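PDB 1Z24: insecticyanin-A from Manduca sexta, which binds the blue chromophore biliverdin IX gamma and, together with lipoprotein-bound carotenes, gives hornworms the green coloration that camouflages them. Local coordinates for residues A[119-123]-A[124-128]; A[139-143]-A[144-148]. All coordinates share one frame; numbering follows the deposited sequence.

Contact 1 (A[119-123]-A[124-128]); sequences CDYHP and DKKAH. With BLV (biliverdin IX gamma chromophore), chain B.
His122 and Ala127 form an antiparallel hydrogen-bonded pair at the end of a beta hairpin, where the chain turns back through Pro123, Asp124, Lys125 and Lys126. His122 N gives a nearly straight bond to Ala127 O (2.9 Å, 167° at the hydrogen). His122 O is held from the turn: Lys125 N reaches it at 2.7 Å from above the carbonyl plane, closing a beta turn, and Lys126 N adds a weak bond at 2.8 Å. Lys126 N also makes a weak bond to Pro123 O. His122 thus sits across from two residues, Lys126 and Ala127, as in a G1 beta bulge. One pair further in, Tyr121 and His128 are non-hydrogen-bonded partners, and Asp120 O accepts a CA-H contact from His128 CA at 3.1 Å. With chi1 at 180°, the Tyr121 ring swings away from its own backbone N and runs beside Lys126, its OH 3.5 Å from Lys126 CA, while His128 CB lies at the ring edge. A serine here would probably take the hydroxyl from beside Lys126 and the ring edge from His128 CB, opening a gap beside the turn. Cys119 SG, in a disulfide with Cys9, meets the His128 ring obliquely, 3.2 Å from CD2; the ring's ND1 is satisfied by Gly7 O. Asp120 OD1 comes within 3.0 Å of the chromophore's propionate oxygen O1A, so this strand borders the biliverdin pocket. The hairpin joins strands 113-122 and 127-136. Strand 3-6 pairs antiparallel with 127-136, Tyr5 and His128 sharing backbone hydrogen bonding; its Phe4 meets the His122 ring edge-to-face and Lys125 by cation-pi.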
loop_
_atom_site.group_PDB
_atom_site.type_symbol
_atom_site.label_atom_id
_atom_site.label_comp_id
_atom_site.label_asym_id
_atom_site.label_seq_id
_atom_site.Cartn_x
_atom_site.Cartn_y
_atom_site.Cartn_z
ATOM N N CYS A 119 -0.865 -11.648 2.948
ATOM C CA CYS A 119 -0.638 -11.077 1.644
ATOM C C CYS A 119 0.307 -12.017 0.978
ATOM O O CYS A 119 1.372 -12.304 1.488
ATOM C CB CYS A 119 -0.066 -9.621 1.696
ATOM S SG CYS A 119 -0.013 -8.985 -0.009
ATOM N N ASP A 120 -0.123 -12.527 -0.147
ATOM C CA ASP A 120 0.627 -13.485 -0.943
ATOM C C ASP A 120 1.017 -12.874 -2.280
ATOM O O ASP A 120 0.149 -12.595 -3.122
ATOM C CB ASP A 120 -0.350 -14.652 -1.143
ATOM C CG ASP A 120 0.289 -15.892 -1.728
ATOM O OD1 ASP A 120 -0.024 -17.014 -1.362
ATOM O OD2 ASP A 120 1.221 -15.685 -2.623
ATOM N N TYR A 121 2.320 -12.664 -2.472
ATOM C CA TYR A 121 2.787 -12.049 -3.717
ATOM C C TYR A 121 3.105 -13.058 -4.825
ATOM O O TYR A 121 3.835 -13.995 -4.588
ATOM C CB TYR A 121 3.943 -11.013 -3.468
ATOM C CG TYR A 121 4.441 -10.367 -4.778
ATOM C CD1 TYR A 121 3.711 -9.391 -5.453
ATOM C CD2 TYR A 121 5.649 -10.740 -5.372
ATOM C CE1 TYR A 121 4.139 -8.840 -6.656
ATOM C CE2 TYR A 121 6.144 -10.165 -6.546
ATOM C CZ TYR A 121 5.355 -9.235 -7.202
ATOM O OH TYR A 121 5.778 -8.722 -8.351
ATOM N N HIS A 122 2.555 -12.870 -6.029
ATOM C CA HIS A 122 2.798 -13.728 -7.201
ATOM C C HIS A 122 3.649 -12.937 -8.212
ATOM O O HIS A 122 3.136 -12.154 -8.976
ATOM C CB HIS A 122 1.469 -13.960 -7.874
ATOM C CG HIS A 122 0.646 -14.879 -7.049
ATOM N ND1 HIS A 122 0.325 -16.171 -7.468
ATOM C CD2 HIS A 122 0.053 -14.689 -5.833
ATOM C CE1 HIS A 122 -0.437 -16.733 -6.504
ATOM N NE2 HIS A 122 -0.614 -15.868 -5.510
ATOM N N PRO A 123 4.948 -13.100 -8.210
ATOM C CA PRO A 123 5.821 -12.373 -9.105
ATOM C C PRO A 123 5.474 -12.596 -10.536
ATOM O O PRO A 123 5.602 -11.686 -11.341
ATOM C CB PRO A 123 7.219 -12.842 -8.864
ATOM C CG PRO A 123 7.099 -13.956 -7.836
ATOM C CD PRO A 123 5.623 -14.222 -7.595
ATOM N N ASP A 124 5.029 -13.805 -10.829
ATOM C CA ASP A 124 4.641 -14.076 -12.191
ATOM C C ASP A 124 3.398 -13.269 -12.564
ATOM O O ASP A 124 3.023 -13.191 -13.712
ATOM C CB ASP A 124 4.295 -15.532 -12.506
ATOM C CG ASP A 124 3.193 -16.058 -11.624
ATOM O OD1 ASP A 124 2.211 -16.581 -12.097
ATOM O OD2 ASP A 124 3.384 -15.886 -10.316
ATOM N N LYS A 125 2.715 -12.662 -11.624
ATOM C CA LYS A 125 1.554 -11.911 -12.031
ATOM C C LYS A 125 1.728 -10.476 -11.667
ATOM O O LYS A 125 0.896 -9.685 -12.046
ATOM C CB LYS A 125 0.273 -12.303 -11.319
ATOM C CG LYS A 125 -0.200 -13.684 -11.782
ATOM C CD LYS A 125 -1.375 -14.272 -11.001
ATOM C CE LYS A 125 -2.462 -13.235 -10.695
ATOM N NZ LYS A 125 -3.858 -13.625 -11.006
ATOM N N LYS A 126 2.808 -10.167 -10.931
ATOM C CA LYS A 126 3.048 -8.824 -10.469
ATOM C C LYS A 126 1.807 -8.354 -9.726
ATOM O O LYS A 126 1.357 -7.250 -9.873
ATOM C CB LYS A 126 3.496 -7.793 -11.477
ATOM C CG LYS A 126 4.703 -8.283 -12.290
ATOM C CD LYS A 126 5.903 -7.373 -12.065
ATOM C CE LYS A 126 6.958 -7.451 -13.163
ATOM N NZ LYS A 126 8.083 -8.344 -12.826
ATOM N N ALA A 127 1.231 -9.212 -8.922
ATOM C CA ALA A 127 0.052 -8.848 -8.155
ATOM C C ALA A 127 0.027 -9.702 -6.895
ATOM O O ALA A 127 0.734 -10.722 -6.786
ATOM C CB ALA A 127 -1.199 -9.070 -8.978
ATOM N N HIS A 128 -0.779 -9.300 -5.924
ATOM C CA HIS A 128 -0.841 -10.084 -4.710
ATOM C C HIS A 128 -2.274 -10.333 -4.373
ATOM O O HIS A 128 -3.195 -9.561 -4.729
ATOM C CB HIS A 128 -0.127 -9.374 -3.452
ATOM C CG HIS A 128 -0.659 -7.982 -3.277
ATOM N ND1 HIS A 128 -0.288 -6.939 -4.140
ATOM C CD2 HIS A 128 -1.535 -7.484 -2.371
ATOM C CE1 HIS A 128 -0.950 -5.866 -3.727
ATOM N NE2 HIS A 128 -1.708 -6.137 -2.670
HETATM N NA BLV B . -5.100 -20.468 5.627
HETATM C C1A BLV B . -4.379 -20.427 4.481
HETATM C C2A BLV B . -3.269 -19.490 4.525
HETATM C C3A BLV B . -3.310 -18.940 5.772
HETATM C C4A BLV B . -4.469 -19.556 6.446
HETATM C CMA BLV B . -2.416 -17.808 6.405
HETATM O OA BLV B . -4.642 -21.123 3.524
HETATM C CAA BLV B . -2.348 -19.179 3.416
HETATM C CBA BLV B . -3.168 -18.288 2.531
HETATM C CGA BLV B . -2.402 -18.049 1.230
HETATM O O1A BLV B . -1.816 -17.024 1.015
HETATM O O2A BLV B . -2.358 -18.924 0.423
HETATM C CHB BLV B . -4.861 -19.209 7.738
HETATM N NB BLV B . -6.762 -20.694 8.142
HETATM C C1B BLV B . -6.019 -19.564 8.410
HETATM C C2B BLV B . -6.585 -18.823 9.510
HETATM C C3B BLV B . -7.664 -19.510 9.888
HETATM C C4B BLV B . -7.780 -20.680 9.011
HETATM C CMB BLV B . -6.039 -17.537 10.109
HETATM C CAB BLV B . -8.605 -19.138 10.994
HETATM C CBB BLV B . -9.927 -19.348 10.686
HETATM C CHC BLV B . -8.775 -21.657 9.153
HETATM N NC BLV B . -8.480 -23.258 7.358
HETATM C C1C BLV B . -8.969 -22.872 8.561
HETATM C C2C BLV B . -9.801 -23.927 9.163
HETATM C C3C BLV B . -9.826 -25.009 8.381
HETATM C C4C BLV B . -8.967 -24.581 7.204
HETATM C CMC BLV B . -10.407 -23.832 10.483
HETATM C CAC BLV B . -10.520 -26.382 8.468
HETATM C CBC BLV B . -10.010 -27.456 7.819
HETATM C CHD BLV B . -8.752 -25.366 6.017
HETATM N ND BLV B . -6.435 -24.667 5.517
HETATM C C1D BLV B . -7.605 -25.433 5.250
HETATM C C2D BLV B . -7.374 -26.317 4.066
HETATM C C3D BLV B . -6.091 -26.089 3.626
HETATM C C4D BLV B . -5.550 -25.092 4.533
HETATM C CMD BLV B . -8.338 -27.269 3.426
HETATM O OD BLV B . -4.421 -24.672 4.445
HETATM C CAD BLV B . -5.411 -26.744 2.490
HETATM C CBD BLV B . -4.468 -27.792 3.049
HETATM C CGD BLV B . -3.541 -28.386 1.925
HETATM O O1D BLV B . -3.852 -29.392 1.372
HETATM O O2D BLV B . -2.517 -27.825 1.584
#

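Contact 2 (A[139-143]-A[144-148]); sequences KVLEG and NTKEV
Leu141 reaches over the first turn of helix 144-154, the alpha-helix that accompanies the lipocalin barrel, with its two methyls resting on Thr145 and Lys146. The loop that follows strand 127-136 enters the helix here, with Gly143 at the N-cap position. The apolar part is small and rests on Leu141. Its chi1 of -156° sets CG anti to the backbone N, and chi2 of 65° splits the methyls between two helical residues: CD1 meets Thr145 CG2 at 4.0 Å, and CD2 meets Lys146 CG at 3.8 Å. The leucine crosses both of these side chains at roughly a right angle, so the touching is methyl against methyl on one and methyl against the aliphatic stem on the other. The Thr145 side chain also touches Asn112 in a loop. Across the turn, the hydrogen bonds that join loop to helix run between backbone atoms. Gly143 O receives Glu147 N at 3.2 Å, the first i to i+4 bond of the helix, fairly straight (159°) but with the donor lifted above the carbonyl plane. Before it, Glu142 O takes a weak bond from Thr145 N, 3.0 Å long and bent. Gly143 has no side chain to cap with, and among the first-turn amides it is Thr145 N that has this weak bond to the loop carbonyl. The charged end of Lys146 turns elsewhere. Its stem bends at chi2 after passing Leu141, and its NZ forms a salt bridge with Asp150 one turn further along the helix. Glu147 CB packs 3.7 Å from Gly143 O, beside the bond its own amide makes.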
loop_
_atom_site.group_PDB
_atom_site.type_symbol
_atom_site.label_atom_id
_atom_site.label_comp_id
_atom_site.label_asym_id
_atom_site.label_seq_id
_atom_site.Cartn_x
_atom_site.Cartn_y
_atom_site.Cartn_z
ATOM N N LYS A 139 -19.801 -17.811 18.831
ATOM C CA LYS A 139 -20.283 -18.197 17.511
ATOM C C LYS A 139 -20.885 -16.991 16.841
ATOM O O LYS A 139 -21.147 -16.974 15.638
ATOM C CB LYS A 139 -21.320 -19.342 17.462
ATOM C CG LYS A 139 -20.930 -20.714 17.999
ATOM C CD LYS A 139 -22.184 -21.577 18.310
ATOM C CE LYS A 139 -21.969 -22.627 19.452
ATOM N NZ LYS A 139 -23.142 -23.387 19.985
ATOM N N VAL A 140 -21.121 -15.973 17.641
ATOM C CA VAL A 140 -21.655 -14.745 17.094
ATOM C C VAL A 140 -20.864 -13.572 17.629
ATOM O O VAL A 140 -20.338 -13.529 18.781
ATOM C CB VAL A 140 -23.041 -14.384 17.469
ATOM C CG1 VAL A 140 -23.892 -15.507 16.990
ATOM C CG2 VAL A 140 -23.049 -14.380 18.945
ATOM N N LEU A 141 -20.745 -12.599 16.768
ATOM C CA LEU A 141 -20.050 -11.391 17.101
ATOM C C LEU A 141 -21.165 -10.568 17.664
ATOM O O LEU A 141 -22.026 -10.102 16.899
ATOM C CB LEU A 141 -19.644 -10.770 15.804
ATOM C CG LEU A 141 -18.490 -9.878 15.995
ATOM C CD1 LEU A 141 -17.355 -10.781 16.409
ATOM C CD2 LEU A 141 -18.249 -9.216 14.640
ATOM N N GLU A 142 -21.169 -10.425 18.992
ATOM C CA GLU A 142 -22.248 -9.699 19.617
ATOM C C GLU A 142 -22.189 -8.235 20.086
ATOM O O GLU A 142 -21.483 -7.828 21.032
ATOM C CB GLU A 142 -22.898 -10.573 20.673
ATOM C CG GLU A 142 -21.901 -11.185 21.714
ATOM C CD GLU A 142 -22.603 -12.292 22.554
ATOM O OE1 GLU A 142 -22.085 -13.428 22.763
ATOM O OE2 GLU A 142 -23.853 -11.944 22.989
ATOM N N GLY A 143 -23.072 -7.487 19.412
ATOM C CA GLY A 143 -23.353 -6.076 19.609
ATOM C C GLY A 143 -22.253 -5.193 20.149
ATOM O O GLY A 143 -21.885 -4.234 19.453
ATOM N N ASN A 144 -21.727 -5.451 21.358
ATOM C CA ASN A 144 -20.665 -4.540 21.753
ATOM C C ASN A 144 -19.417 -4.782 20.921
ATOM O O ASN A 144 -18.822 -3.919 20.264
ATOM C CB ASN A 144 -20.514 -3.818 23.118
ATOM C CG ASN A 144 -19.700 -2.439 23.026
ATOM O OD1 ASN A 144 -19.844 -1.550 22.129
ATOM N ND2 ASN A 144 -18.794 -2.224 23.983
ATOM N N THR A 145 -19.065 -6.024 20.959
ATOM C CA THR A 145 -17.938 -6.514 20.265
ATOM C C THR A 145 -18.064 -6.255 18.794
ATOM O O THR A 145 -17.058 -6.007 18.142
ATOM C CB THR A 145 -17.712 -7.956 20.699
ATOM O OG1 THR A 145 -17.329 -7.878 22.073
ATOM C CG2 THR A 145 -16.695 -8.677 19.803
ATOM N N LYS A 146 -19.288 -6.287 18.267
ATOM C CA LYS A 146 -19.484 -6.031 16.826
ATOM C C LYS A 146 -19.071 -4.614 16.529
ATOM O O LYS A 146 -18.402 -4.325 15.568
ATOM C CB LYS A 146 -20.900 -6.150 16.357
ATOM C CG LYS A 146 -20.865 -6.464 14.902
ATOM C CD LYS A 146 -21.553 -5.460 13.996
ATOM C CE LYS A 146 -21.372 -5.847 12.528
ATOM N NZ LYS A 146 -21.481 -4.729 11.570
ATOM N N GLU A 147 -19.473 -3.715 17.379
ATOM C CA GLU A 147 -19.099 -2.343 17.186
ATOM C C GLU A 147 -17.576 -2.154 17.350
ATOM O O GLU A 147 -16.927 -1.341 16.646
ATOM C CB GLU A 147 -19.885 -1.451 18.147
ATOM C CG GLU A 147 -19.917 0.041 17.713
ATOM C CD GLU A 147 -20.102 1.075 18.852
ATOM O OE1 GLU A 147 -20.163 2.319 18.695
ATOM O OE2 GLU A 147 -20.180 0.508 20.051
ATOM N N VAL A 148 -17.022 -2.862 18.298
ATOM C CA VAL A 148 -15.611 -2.755 18.503
ATOM C C VAL A 148 -14.865 -3.166 17.235
ATOM O O VAL A 148 -14.054 -2.417 16.678
ATOM C CB VAL A 148 -15.195 -3.621 19.656
ATOM C CG1 VAL A 148 -13.660 -3.692 19.600
ATOM C CG2 VAL A 148 -15.567 -2.816 20.935
#

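How the contacts relate
Contact 1 and contact 2 lie in series along the chain, at either end of the stretch that runs through strand 127-136 and the following loop to helix 144-154. They do not touch: their centres are 34 Å apart and their nearest atoms about 21 Å. Both are surface contacts, their centres about 20 and 18 Å from the centre of the chain, but they relate differently to the pigment. Contact 1 holds Asp120, a residue of the biliverdin pocket near a propionate, and a disulfide cysteine; in contact 2, which joins a loop to the N-terminus of the helix, the Leu141 side chain lies about 13 Å from the chromophore.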